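Local atomic coordinates of HD domain protein (PDB entry 4LRL), a protein that probably hydrolyses deoxyribonucleoside triphosphates as a metal-binding HD-domain triphosphohydrolase, activated or inhibited by nucleotides bound at allosteric sites. Residues L67-L73 with E84-H90; E253-V257 with S426-L432; F444-L449 with F467-I471. One frame throughout, in Å; residues are numbered along the deposited sequence.

How the contacts relate
The three contacts follow one another along the chain and none touches another. Contact 1 lies nearest the middle of the chain. It holds the first histidine of the HD metal site and two residues of a dGTP pocket, so it joins the nickel site to a nucleotide site. Contact 2 packs two helices away from the annotated sites; its centre is about 29 Å from that of contact 1. Contact 3 is peripheral, with its centre about 35 Å from that of contact 1. It carries Lys446, which reaches another dGTP. That dGTP is also bound by Arg68 of the second subunit, so one nucleotide joins the equivalents of contacts 1 and 3 across a subunit interface.

Contact 1: residues L67-L73 with E84-H90; sequences LRRIKQL and EHSRFSH. With NI (nickel (II) ion), chain N; DGT (2'-deoxyguanosine-5'-triphosphate), chain O.
Gln72 lies against His90, the first histidine of the HD-domain metal site. Its amide NE2 sits over one face of the imidazole, and the two planes are 50° apart. His90 NE2 binds nickel at 2.2 Å; His134, Asp135 and Asp207 complete the protein ligands. Gln72 also works through water. Its NE2 donates to a nickel-bound water at 2.9 Å. Its OE1 accepts from a second water, which in turn accepts from Arg87 NH1. The chain of Gln72 bends at chi2 (78°), which lays the amide over His90.

Behind these side chains the two backbones are joined directly. Gln72 N donates to His85 O at 3.0 Å, nearly straight. Arg87 N donates to Ile70 O at 2.9 Å. Together these bonds flank a single beta bridge between Lys71 and Ser86. Ser86 is the N-cap of helix 87-108; its OG accepts from Ser89 N at 3.3 Å. The His85 ring lies beside Gln72 CB. Both histidines have second-shell aspartates: His90 ND1 is bonded to Asp210, and His85 NE2 to Asp215.

At the other end, the contact enters a dGTP pocket. The guanidinium of Arg68 stacks on the Phe88 ring, planes 25° apart, in a cation-pi pair with Arg68 CZ 4.2 Å from the ring centroid. Gln65 holds Arg68 NE, and Ser77 O of the second subunit holds NH1. The remaining nitrogen, Arg68 NH2, donates to the guanine O6 of dGTP at 3.0 Å.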
loop_
_atom_site.group_PDB
_atom_site.type_symbol
_atom_site.label_atom_id
_atom_site.label_comp_id
_atom_site.label_asym_id
_atom_site.label_seq_id
_atom_site.Cartn_x
_atom_site.Cartn_y
_atom_site.Cartn_z
ATOM N N LEU C 67 -6.814 -28.568 5.376
ATOM C CA LEU C 67 -5.922 -27.467 5.707
ATOM C C LEU C 67 -6.666 -26.123 5.830
ATOM O O LEU C 67 -6.142 -25.194 6.421
ATOM C CB LEU C 67 -4.757 -27.387 4.715
ATOM C CG LEU C 67 -3.850 -28.618 4.585
ATOM C CD1 LEU C 67 -2.676 -28.369 3.621
ATOM C CD2 LEU C 67 -3.339 -29.123 5.951
ATOM N N ARG C 68 -7.882 -26.024 5.295
ATOM C CA ARG C 68 -8.731 -24.843 5.534
ATOM C C ARG C 68 -9.074 -24.685 7.002
ATOM O O ARG C 68 -9.250 -23.569 7.488
ATOM C CB ARG C 68 -10.038 -24.919 4.749
ATOM C CG ARG C 68 -9.887 -24.754 3.254
ATOM C CD ARG C 68 -11.171 -25.210 2.585
ATOM N NE ARG C 68 -11.182 -25.011 1.141
ATOM C CZ ARG C 68 -11.460 -23.861 0.537
ATOM N NH1 ARG C 68 -11.721 -22.775 1.254
ATOM N NH2 ARG C 68 -11.461 -23.797 -0.792
ATOM N N ARG C 69 -9.171 -25.817 7.697
ATOM C CA ARG C 69 -9.607 -25.854 9.087
ATOM C C ARG C 69 -8.438 -25.788 10.081
ATOM O O ARG C 69 -8.594 -26.100 11.265
ATOM C CB ARG C 69 -10.485 -27.090 9.315
ATOM C CG ARG C 69 -11.720 -27.111 8.417
ATOM C CD ARG C 69 -12.709 -28.210 8.767
ATOM N NE ARG C 69 -12.175 -29.551 8.539
ATOM C CZ ARG C 69 -12.139 -30.163 7.359
ATOM N NH1 ARG C 69 -12.603 -29.569 6.263
ATOM N NH2 ARG C 69 -11.631 -31.383 7.277
ATOM N N ILE C 70 -7.269 -25.370 9.595
ATOM C CA ILE C 70 -6.088 -25.281 10.445
ATOM C C ILE C 70 -5.388 -23.949 10.213
ATOM O O ILE C 70 -4.973 -23.641 9.087
ATOM C CB ILE C 70 -5.117 -26.472 10.208
ATOM C CG1 ILE C 70 -5.806 -27.805 10.532
ATOM C CG2 ILE C 70 -3.858 -26.314 11.046
ATOM C CD1 ILE C 70 -4.975 -29.044 10.203
ATOM N N LYS C 71 -5.276 -23.151 11.273
ATOM C CA LYS C 71 -4.642 -21.833 11.182
ATOM C C LYS C 71 -3.172 -21.985 10.889
ATOM O O LYS C 71 -2.522 -22.890 11.411
ATOM C CB LYS C 71 -4.818 -21.030 12.467
ATOM C CG LYS C 71 -6.179 -20.340 12.615
ATOM C CD LYS C 71 -6.212 -19.454 13.872
ATOM C CE LYS C 71 -6.283 -20.276 15.172
ATOM N NZ LYS C 71 -7.408 -21.297 15.242
ATOM N N GLN C 72 -2.657 -21.091 10.055
ATOM C CA GLN C 72 -1.246 -21.094 9.688
ATOM C C GLN C 72 -0.350 -20.668 10.856
ATOM O O GLN C 72 0.729 -21.226 11.052
ATOM C CB GLN C 72 -1.016 -20.193 8.456
ATOM C CG GLN C 72 0.448 -19.894 8.116
ATOM C CD GLN C 72 1.143 -21.049 7.395
ATOM O OE1 GLN C 72 0.495 -21.979 6.921
ATOM N NE2 GLN C 72 2.464 -20.985 7.310
ATOM N N LEU C 73 -0.792 -19.689 11.638
ATOM C CA LEU C 73 0.108 -19.119 12.645
ATOM C C LEU C 73 -0.215 -19.504 14.082
ATOM O O LEU C 73 0.412 -19.007 15.042
ATOM C CB LEU C 73 0.227 -17.611 12.481
ATOM C CG LEU C 73 1.199 -17.137 11.405
ATOM C CD1 LEU C 73 1.247 -15.617 11.445
ATOM C CD2 LEU C 73 2.589 -17.751 11.588
ATOM N N GLU C 84 -5.718 -14.913 10.775
ATOM C CA GLU C 84 -6.667 -16.043 10.844
ATOM C C GLU C 84 -6.621 -16.906 9.587
ATOM O O GLU C 84 -7.434 -17.827 9.424
ATOM C CB GLU C 84 -8.110 -15.554 11.080
ATOM C CG GLU C 84 -8.381 -14.944 12.455
ATOM C CD GLU C 84 -8.587 -15.982 13.565
ATOM O OE1 GLU C 84 -8.150 -17.141 13.396
ATOM O OE2 GLU C 84 -9.189 -15.633 14.612
ATOM N N HIS C 85 -5.661 -16.615 8.703
ATOM C CA HIS C 85 -5.465 -17.354 7.449
ATOM C C HIS C 85 -5.076 -18.817 7.677
ATOM O O HIS C 85 -4.403 -19.140 8.652
ATOM C CB HIS C 85 -4.437 -16.652 6.537
ATOM C CG HIS C 85 -3.094 -16.434 7.171
ATOM N ND1 HIS C 85 -2.902 -15.596 8.249
ATOM C CD2 HIS C 85 -1.866 -16.922 6.851
ATOM C CE1 HIS C 85 -1.621 -15.589 8.574
ATOM N NE2 HIS C 85 -0.971 -16.389 7.746
ATOM N N SER C 86 -5.509 -19.688 6.772
ATOM C CA SER C 86 -5.313 -21.122 6.935
ATOM C C SER C 86 -4.037 -21.625 6.264
ATOM O O SER C 86 -3.409 -20.922 5.455
ATOM C CB SER C 86 -6.487 -21.879 6.338
ATOM O OG SER C 86 -6.460 -21.764 4.923
ATOM N N ARG C 87 -3.681 -22.858 6.590
ATOM C CA ARG C 87 -2.569 -23.531 5.935
ATOM C C ARG C 87 -2.919 -23.853 4.480
ATOM O O ARG C 87 -2.030 -24.093 3.653
ATOM C CB ARG C 87 -2.197 -24.814 6.681
ATOM C CG ARG C 87 -1.607 -24.581 8.051
ATOM C CD ARG C 87 -0.971 -25.872 8.599
ATOM N NE ARG C 87 -0.287 -25.603 9.862
ATOM C CZ ARG C 87 0.951 -25.133 9.963
ATOM N NH1 ARG C 87 1.682 -24.897 8.875
ATOM N NH2 ARG C 87 1.458 -24.904 11.160
ATOM N N PHE C 88 -4.212 -23.859 4.178
ATOM C CA PHE C 88 -4.668 -24.089 2.812
ATOM C C PHE C 88 -4.244 -22.945 1.891
ATOM O O PHE C 88 -3.664 -23.178 0.823
ATOM C CB PHE C 88 -6.182 -24.279 2.783
ATOM C CG PHE C 88 -6.759 -24.481 1.397
ATOM C CD1 PHE C 88 -6.828 -25.755 0.834
ATOM C CD2 PHE C 88 -7.282 -23.400 0.678
ATOM C CE1 PHE C 88 -7.371 -25.953 -0.428
ATOM C CE2 PHE C 88 -7.832 -23.593 -0.590
ATOM C CZ PHE C 88 -7.875 -24.873 -1.141
ATOM N N SER C 89 -4.513 -21.709 2.302
ATOM C CA SER C 89 -4.168 -20.565 1.447
ATOM C C SER C 89 -2.656 -20.439 1.308
ATOM O O SER C 89 -2.163 -20.082 0.247
ATOM C CB SER C 89 -4.803 -19.268 1.945
ATOM O OG SER C 89 -4.163 -18.831 3.106
ATOM N N HIS C 90 -1.923 -20.773 2.363
ATOM C CA HIS C 90 -0.462 -20.805 2.288
ATOM C C HIS C 90 0.035 -21.860 1.297
ATOM O O HIS C 90 0.974 -21.609 0.537
ATOM C CB HIS C 90 0.175 -21.020 3.670
ATOM C CG HIS C 90 1.630 -21.396 3.608
ATOM N ND1 HIS C 90 2.609 -20.531 3.157
ATOM C CD2 HIS C 90 2.269 -22.543 3.941
ATOM C CE1 HIS C 90 3.785 -21.132 3.209
ATOM N NE2 HIS C 90 3.606 -22.355 3.678
HETATM NI NI NI N . 4.952 -23.928 4.338
HETATM P PG DGT O . -16.011 -26.393 -12.380
HETATM O O1G DGT O . -16.705 -27.731 -12.540
HETATM O O2G DGT O . -14.598 -26.473 -11.850
HETATM O O3G DGT O . -16.187 -25.489 -13.585
HETATM O O3B DGT O . -16.828 -25.694 -11.176
HETATM P PB DGT O . -16.840 -24.094 -10.984
HETATM O O1B DGT O . -15.641 -23.498 -11.675
HETATM O O2B DGT O . -18.225 -23.592 -11.329
HETATM O O3A DGT O . -16.693 -23.950 -9.378
HETATM P PA DGT O . -15.431 -24.467 -8.523
HETATM O O1A DGT O . -14.347 -25.005 -9.403
HETATM O O2A DGT O . -15.943 -25.331 -7.399
HETATM O "O5'" DGT O . -14.904 -23.086 -7.884
HETATM C "C5'" DGT O . -14.830 -21.897 -8.675
HETATM C "C4'" DGT O . -14.187 -20.767 -7.881
HETATM O "O4'" DGT O . -13.853 -21.206 -6.566
HETATM C "C3'" DGT O . -12.890 -20.313 -8.534
HETATM O "O3'" DGT O . -12.904 -18.881 -8.664
HETATM C "C2'" DGT O . -11.778 -20.756 -7.598
HETATM C "C1'" DGT O . -12.505 -20.838 -6.264
HETATM N N9 DGT O . -11.926 -21.798 -5.287
HETATM C C8 DGT O . -11.422 -21.456 -4.091
HETATM N N7 DGT O . -10.984 -22.538 -3.405
HETATM C C5 DGT O . -11.215 -23.605 -4.179
HETATM C C6 DGT O . -10.990 -25.058 -4.056
HETATM O O6 DGT O . -10.471 -25.523 -3.019
HETATM N N1 DGT O . -11.367 -25.835 -5.082
HETATM C C2 DGT O . -11.935 -25.340 -6.205
HETATM N N2 DGT O . -12.286 -26.188 -7.196
HETATM N N3 DGT O . -12.173 -24.011 -6.381
HETATM C C4 DGT O . -11.835 -23.116 -5.418
HETATM O O HOH W 1 1.188 -24.499 6.366
HETATM O O HOH W 2 4.535 -22.887 6.479
HETATM O O HOH W 3 -3.234 -18.193 11.004
HETATM O O HOH W 4 6.265 -24.747 5.819
#

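Contact 2: residues E253-V257 with S426-L432; sequences EDYIV and SPLVAAL
Glu253 and Ser426 make the one hydrogen bond between these two segments of the HD-associated region. Ser426 OG donates to Glu253 OE2 at 2.6 Å. It meets the carboxylate on the anti side, 26° out of its plane. The same hydroxyl oxygen accepts from Val429 N at 3.3 Å, which makes Ser426 the N-cap of helix 427-434. The OG thus donates to the glutamate and accepts from the first turn of the helix. Glu253 OE1 bonds to His250, so the carboxylate has a partner on each oxygen, which should limit its rotation.

The rest is apolar. Val257 CG2 touches two leucine methyls, Leu428 CD2 and Leu432 CD1, each at 3.8 Å. The Val257 and Leu428 side chains are set roughly perpendicular. Ile256 and Leu432 run antiparallel alongside each other, with Ile256 CG2 4.1 Å from Leu432 CD1. Val429 CG2 touches the Glu253 CG methylene at 3.9 Å. The same Val429 CG2 is 4.2 Å from Ile256 CB.

The two short helical segments run nearly parallel, at 22°, with axes 9.9 Å apart. Leu422 of helix 422-425 packs on both Ile256 and Val429, while Tyr255 turns instead to helix 206-219. The third subunit covers another side of helix 427-434, where its Leu428 packs on Leu432.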
loop_
_atom_site.group_PDB
_atom_site.type_symbol
_atom_site.label_atom_id
_atom_site.label_comp_id
_atom_site.label_asym_id
_atom_site.label_seq_id
_atom_site.Cartn_x
_atom_site.Cartn_y
_atom_site.Cartn_z
ATOM N N GLU C 253 18.848 -9.091 -0.200
ATOM C CA GLU C 253 18.998 -8.416 1.089
ATOM C C GLU C 253 17.671 -8.091 1.759
ATOM O O GLU C 253 17.500 -8.373 2.948
ATOM C CB GLU C 253 19.759 -7.112 0.932
ATOM C CG GLU C 253 21.251 -7.250 0.815
ATOM C CD GLU C 253 21.939 -5.895 0.808
ATOM O OE1 GLU C 253 21.253 -4.866 0.603
ATOM O OE2 GLU C 253 23.166 -5.866 1.014
ATOM N N ASP C 254 16.751 -7.490 0.995
ATOM C CA ASP C 254 15.409 -7.149 1.474
ATOM C C ASP C 254 14.637 -8.379 1.915
ATOM O O ASP C 254 13.800 -8.299 2.810
ATOM C CB ASP C 254 14.597 -6.437 0.394
ATOM C CG ASP C 254 15.242 -5.156 -0.078
ATOM O OD1 ASP C 254 15.063 -4.812 -1.266
ATOM O OD2 ASP C 254 15.931 -4.493 0.729
ATOM N N TYR C 255 14.899 -9.515 1.278
ATOM C CA TYR C 255 14.278 -10.744 1.723
ATOM C C TYR C 255 14.794 -11.104 3.131
ATOM O O TYR C 255 14.001 -11.405 4.018
ATOM C CB TYR C 255 14.491 -11.879 0.720
ATOM C CG TYR C 255 14.360 -13.238 1.349
ATOM C CD1 TYR C 255 13.105 -13.758 1.658
ATOM C CD2 TYR C 255 15.494 -14.001 1.647
ATOM C CE1 TYR C 255 12.980 -15.003 2.245
ATOM C CE2 TYR C 255 15.383 -15.257 2.244
ATOM C CZ TYR C 255 14.124 -15.752 2.538
ATOM O OH TYR C 255 13.988 -16.981 3.126
ATOM N N ILE C 256 16.109 -11.035 3.339
ATOM C CA ILE C 256 16.680 -11.327 4.660
ATOM C C ILE C 256 16.195 -10.332 5.727
ATOM O O ILE C 256 15.886 -10.709 6.844
ATOM C CB ILE C 256 18.232 -11.403 4.626
ATOM C CG1 ILE C 256 18.690 -12.561 3.731
ATOM C CG2 ILE C 256 18.803 -11.559 6.038
ATOM C CD1 ILE C 256 18.352 -13.955 4.274
ATOM N N VAL C 257 16.109 -9.067 5.360
ATOM C CA VAL C 257 15.592 -8.041 6.248
ATOM C C VAL C 257 14.157 -8.354 6.691
ATOM O O VAL C 257 13.862 -8.316 7.881
ATOM C CB VAL C 257 15.726 -6.640 5.606
ATOM C CG1 VAL C 257 15.025 -5.568 6.445
ATOM C CG2 VAL C 257 17.188 -6.289 5.454
ATOM N N SER C 426 27.572 -8.835 1.397
ATOM C CA SER C 426 26.592 -7.941 2.006
ATOM C C SER C 426 26.838 -7.751 3.496
ATOM O O SER C 426 26.572 -8.651 4.294
ATOM C CB SER C 426 25.165 -8.430 1.768
ATOM O OG SER C 426 24.253 -7.648 2.515
ATOM N N PRO C 427 27.357 -6.571 3.872
ATOM C CA PRO C 427 27.585 -6.188 5.254
ATOM C C PRO C 427 26.308 -6.220 6.101
ATOM O O PRO C 427 26.361 -6.597 7.277
ATOM C CB PRO C 427 28.094 -4.753 5.124
ATOM C CG PRO C 427 28.738 -4.714 3.798
ATOM C CD PRO C 427 27.893 -5.569 2.934
ATOM N N LEU C 428 25.180 -5.831 5.506
ATOM C CA LEU C 428 23.915 -5.768 6.229
ATOM C C LEU C 428 23.450 -7.169 6.611
ATOM O O LEU C 428 22.977 -7.398 7.727
ATOM C CB LEU C 428 22.856 -5.063 5.380
ATOM C CG LEU C 428 21.392 -5.078 5.822
ATOM C CD1 LEU C 428 21.174 -4.239 7.075
ATOM C CD2 LEU C 428 20.530 -4.562 4.685
ATOM N N VAL C 429 23.604 -8.096 5.676
ATOM C CA VAL C 429 23.240 -9.491 5.891
ATOM C C VAL C 429 24.196 -10.153 6.879
ATOM O O VAL C 429 23.771 -10.930 7.735
ATOM C CB VAL C 429 23.136 -10.257 4.551
ATOM C CG1 VAL C 429 23.009 -11.760 4.772
ATOM C CG2 VAL C 429 21.944 -9.727 3.752
ATOM N N ALA C 430 25.477 -9.808 6.788
ATOM C CA ALA C 430 26.464 -10.239 7.784
ATOM C C ALA C 430 26.117 -9.710 9.167
ATOM O O ALA C 430 26.331 -10.399 10.171
ATOM C CB ALA C 430 27.862 -9.792 7.386
ATOM N N ALA C 431 25.586 -8.491 9.221
ATOM C CA ALA C 431 25.227 -7.861 10.500
ATOM C C ALA C 431 23.993 -8.498 11.131
ATOM O O ALA C 431 23.932 -8.675 12.344
ATOM C CB ALA C 431 25.023 -6.371 10.324
ATOM N N LEU C 432 23.012 -8.830 10.297
ATOM C CA LEU C 432 21.795 -9.509 10.736
ATOM C C LEU C 432 22.071 -10.964 11.097
ATOM O O LEU C 432 21.558 -11.470 12.098
ATOM C CB LEU C 432 20.714 -9.431 9.646
ATOM C CG LEU C 432 20.023 -8.078 9.444
ATOM C CD1 LEU C 432 19.205 -8.070 8.166
ATOM C CD2 LEU C 432 19.151 -7.721 10.646
#

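Contact 3: residues F444-L449 with F467-I471; sequences FPKEML and FSSYI. With DGT (2'-deoxyguanosine-5'-triphosphate), chain R.
The first torsions of Phe444 and Phe467 bring their rings together. Phe444 CG stands between its backbone N and carbonyl carbon (chi1 50°), and Phe467 CG is anti to its N (chi1 -179°). Phe467 then points its edge at the face of Phe444. This is a T-shaped pair, with centroids 5.0 Å apart and planes at 68°. Phe467 CZ is the leading atom, 3.6 Å from Phe444 CG.

Met448 covers a face of the Phe467 ring. Its CB makes a CH-pi contact, 3.9 Å from the Phe467 centroid. The chain then bends at chi2 and chi3 and folds back over the ring, which brings Met448 CE to 3.7 Å from Phe467 CG. The sulfur SD is more distant, above the same ring, in a Met-aromatic contact. Leu449 CD2 lies at the Phe467 edge, 3.9 Å from Phe467 CE2, and also touches Ile471 CG1. Ile471 CD1 reaches Phe444 CE2 at 4.1 Å.

The contact joins the loop after strand 441-444 to helix 461-468 and the beta turn Ser468-Ile471. Ile375 of helix 361-377 packs on Phe444, Met448 and Phe467. Lys446 NZ donates to the gamma-phosphate O2G of dGTP at 3.3 Å.

No hydrogen bond crosses between the two segments. The contact is therefore apolar and aromatic, and the lysine that meets the phosphate lies in the same 3-10 segment as Met448, whose side chain packs here.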
loop_
_atom_site.group_PDB
_atom_site.type_symbol
_atom_site.label_atom_id
_atom_site.label_comp_id
_atom_site.label_asym_id
_atom_site.label_seq_id
_atom_site.Cartn_x
_atom_site.Cartn_y
_atom_site.Cartn_z
ATOM N N PHE C 444 4.491 -16.653 33.779
ATOM C CA PHE C 444 3.789 -16.692 35.071
ATOM C C PHE C 444 2.429 -16.025 34.942
ATOM O O PHE C 444 2.218 -15.232 34.009
ATOM C CB PHE C 444 4.613 -15.993 36.160
ATOM C CG PHE C 444 5.108 -14.626 35.772
ATOM C CD1 PHE C 444 4.312 -13.494 35.973
ATOM C CD2 PHE C 444 6.372 -14.466 35.205
ATOM C CE1 PHE C 444 4.772 -12.216 35.617
ATOM C CE2 PHE C 444 6.841 -13.198 34.841
ATOM C CZ PHE C 444 6.037 -12.071 35.048
ATOM N N PRO C 445 1.497 -16.340 35.868
ATOM C CA PRO C 445 0.192 -15.683 35.791
ATOM C C PRO C 445 0.331 -14.186 35.975
ATOM O O PRO C 445 1.082 -13.736 36.839
ATOM C CB PRO C 445 -0.592 -16.304 36.953
ATOM C CG PRO C 445 0.098 -17.611 37.205
ATOM C CD PRO C 445 1.543 -17.311 36.977
ATOM N N LYS C 446 -0.366 -13.438 35.130
ATOM C CA LYS C 446 -0.458 -11.987 35.243
ATOM C C LYS C 446 -0.844 -11.548 36.660
ATOM O O LYS C 446 -0.289 -10.575 37.187
ATOM C CB LYS C 446 -1.464 -11.431 34.223
ATOM C CG LYS C 446 -1.464 -9.910 34.124
ATOM C CD LYS C 446 -2.383 -9.374 33.018
ATOM C CE LYS C 446 -2.587 -7.867 33.186
ATOM N NZ LYS C 446 -3.038 -7.172 31.941
ATOM N N GLU C 447 -1.777 -12.270 37.278
ATOM C CA GLU C 447 -2.277 -11.882 38.604
ATOM C C GLU C 447 -1.206 -11.853 39.702
ATOM O O GLU C 447 -1.444 -11.317 40.785
ATOM C CB GLU C 447 -3.550 -12.649 39.031
ATOM C CG GLU C 447 -3.642 -14.123 38.669
ATOM C CD GLU C 447 -4.123 -14.371 37.242
ATOM O OE1 GLU C 447 -5.301 -14.751 37.063
ATOM O OE2 GLU C 447 -3.320 -14.192 36.303
ATOM N N MET C 448 -0.022 -12.390 39.402
ATOM C CA MET C 448 1.123 -12.302 40.309
ATOM C C MET C 448 1.619 -10.868 40.454
ATOM O O MET C 448 2.202 -10.514 41.479
ATOM C CB MET C 448 2.284 -13.186 39.837
ATOM C CG MET C 448 2.057 -14.693 39.955
ATOM S SD MET C 448 1.583 -15.290 41.594
ATOM C CE MET C 448 3.016 -14.856 42.578
ATOM N N LEU C 449 1.387 -10.053 39.425
ATOM C CA LEU C 449 1.888 -8.682 39.383
ATOM C C LEU C 449 0.897 -7.626 39.872
ATOM O O LEU C 449 1.250 -6.798 40.708
ATOM C CB LEU C 449 2.383 -8.330 37.977
ATOM C CG LEU C 449 3.666 -9.014 37.494
ATOM C CD1 LEU C 449 3.963 -8.598 36.059
ATOM C CD2 LEU C 449 4.858 -8.707 38.398
ATOM N N PHE C 467 7.173 -11.295 45.050
ATOM C CA PHE C 467 7.272 -11.690 43.652
ATOM C C PHE C 467 7.580 -10.514 42.713
ATOM O O PHE C 467 8.495 -10.608 41.880
ATOM C CB PHE C 467 5.998 -12.410 43.194
ATOM C CG PHE C 467 6.058 -12.865 41.768
ATOM C CD1 PHE C 467 6.451 -14.163 41.457
ATOM C CD2 PHE C 467 5.754 -11.982 40.728
ATOM C CE1 PHE C 467 6.526 -14.581 40.128
ATOM C CE2 PHE C 467 5.820 -12.391 39.399
ATOM C CZ PHE C 467 6.205 -13.691 39.095
ATOM N N SER C 468 6.826 -9.421 42.859
ATOM C CA SER C 468 6.956 -8.234 42.002
ATOM C C SER C 468 8.354 -7.637 42.008
ATOM O O SER C 468 8.814 -7.132 40.986
ATOM C CB SER C 468 5.954 -7.148 42.415
ATOM O OG SER C 468 4.620 -7.617 42.330
ATOM N N SER C 469 9.023 -7.694 43.160
ATOM C CA SER C 469 10.364 -7.119 43.318
ATOM C C SER C 469 11.429 -7.832 42.466
ATOM O O SER C 469 12.542 -7.320 42.309
ATOM C CB SER C 469 10.773 -7.100 44.792
ATOM O OG SER C 469 10.841 -8.416 45.318
ATOM N N TYR C 470 11.072 -8.990 41.907
ATOM C CA TYR C 470 11.955 -9.746 41.015
ATOM C C TYR C 470 11.731 -9.463 39.519
ATOM O O TYR C 470 12.497 -9.948 38.676
ATOM C CB TYR C 470 11.825 -11.248 41.281
ATOM C CG TYR C 470 12.516 -11.689 42.553
ATOM C CD1 TYR C 470 11.821 -11.756 43.764
ATOM C CD2 TYR C 470 13.872 -12.014 42.551
ATOM C CE1 TYR C 470 12.460 -12.148 44.937
ATOM C CE2 TYR C 470 14.521 -12.408 43.713
ATOM C CZ TYR C 470 13.809 -12.476 44.901
ATOM O OH TYR C 470 14.455 -12.863 46.051
ATOM N N ILE C 471 10.689 -8.689 39.199
ATOM C CA ILE C 471 10.352 -8.367 37.810
ATOM C C ILE C 471 10.530 -6.878 37.562
ATOM O O ILE C 471 9.786 -6.058 38.102
ATOM C CB ILE C 471 8.898 -8.768 37.433
ATOM C CG1 ILE C 471 8.596 -10.226 37.809
ATOM C CG2 ILE C 471 8.627 -8.486 35.945
ATOM C CD1 ILE C 471 9.534 -11.256 37.194
HETATM P PG DGT R . -1.150 -5.067 29.215
HETATM O O1G DGT R . -0.344 -4.019 28.468
HETATM O O2G DGT R . -0.783 -5.180 30.689
HETATM O O3G DGT R . -2.643 -5.023 28.935
HETATM O O3B DGT R . -0.720 -6.515 28.636
HETATM P PB DGT R . 0.099 -6.707 27.276
HETATM O O1B DGT R . 1.504 -7.128 27.618
HETATM O O2B DGT R . -0.135 -5.528 26.364
HETATM O O3A DGT R . -0.638 -7.979 26.637
HETATM P PA DGT R . -2.089 -7.982 25.953
HETATM O O1A DGT R . -2.747 -9.264 26.381
HETATM O O2A DGT R . -2.839 -6.700 26.114
HETATM O "O5'" DGT R . -1.735 -8.167 24.390
HETATM C "C5'" DGT R . -0.753 -7.393 23.709
HETATM C "C4'" DGT R . -1.304 -6.899 22.373
HETATM O "O4'" DGT R . -2.060 -7.896 21.665
HETATM C "C3'" DGT R . -2.299 -5.767 22.584
HETATM O "O3'" DGT R . -1.654 -4.517 22.890
HETATM C "C2'" DGT R . -3.103 -5.783 21.290
HETATM C "C1'" DGT R . -3.001 -7.232 20.808
HETATM N N9 DGT R . -4.312 -7.924 20.836
HETATM C C8 DGT R . -4.864 -8.578 19.793
HETATM N N7 DGT R . -6.069 -9.123 20.116
HETATM C C5 DGT R . -6.299 -8.815 21.406
HETATM C C6 DGT R . -7.388 -9.055 22.394
HETATM O O6 DGT R . -8.416 -9.708 22.126
HETATM N N1 DGT R . -7.246 -8.569 23.620
HETATM C C2 DGT R . -6.180 -7.855 23.997
HETATM N N2 DGT R . -6.154 -7.408 25.269
HETATM N N3 DGT R . -5.136 -7.589 23.165
HETATM C C4 DGT R . -5.143 -8.030 21.873
#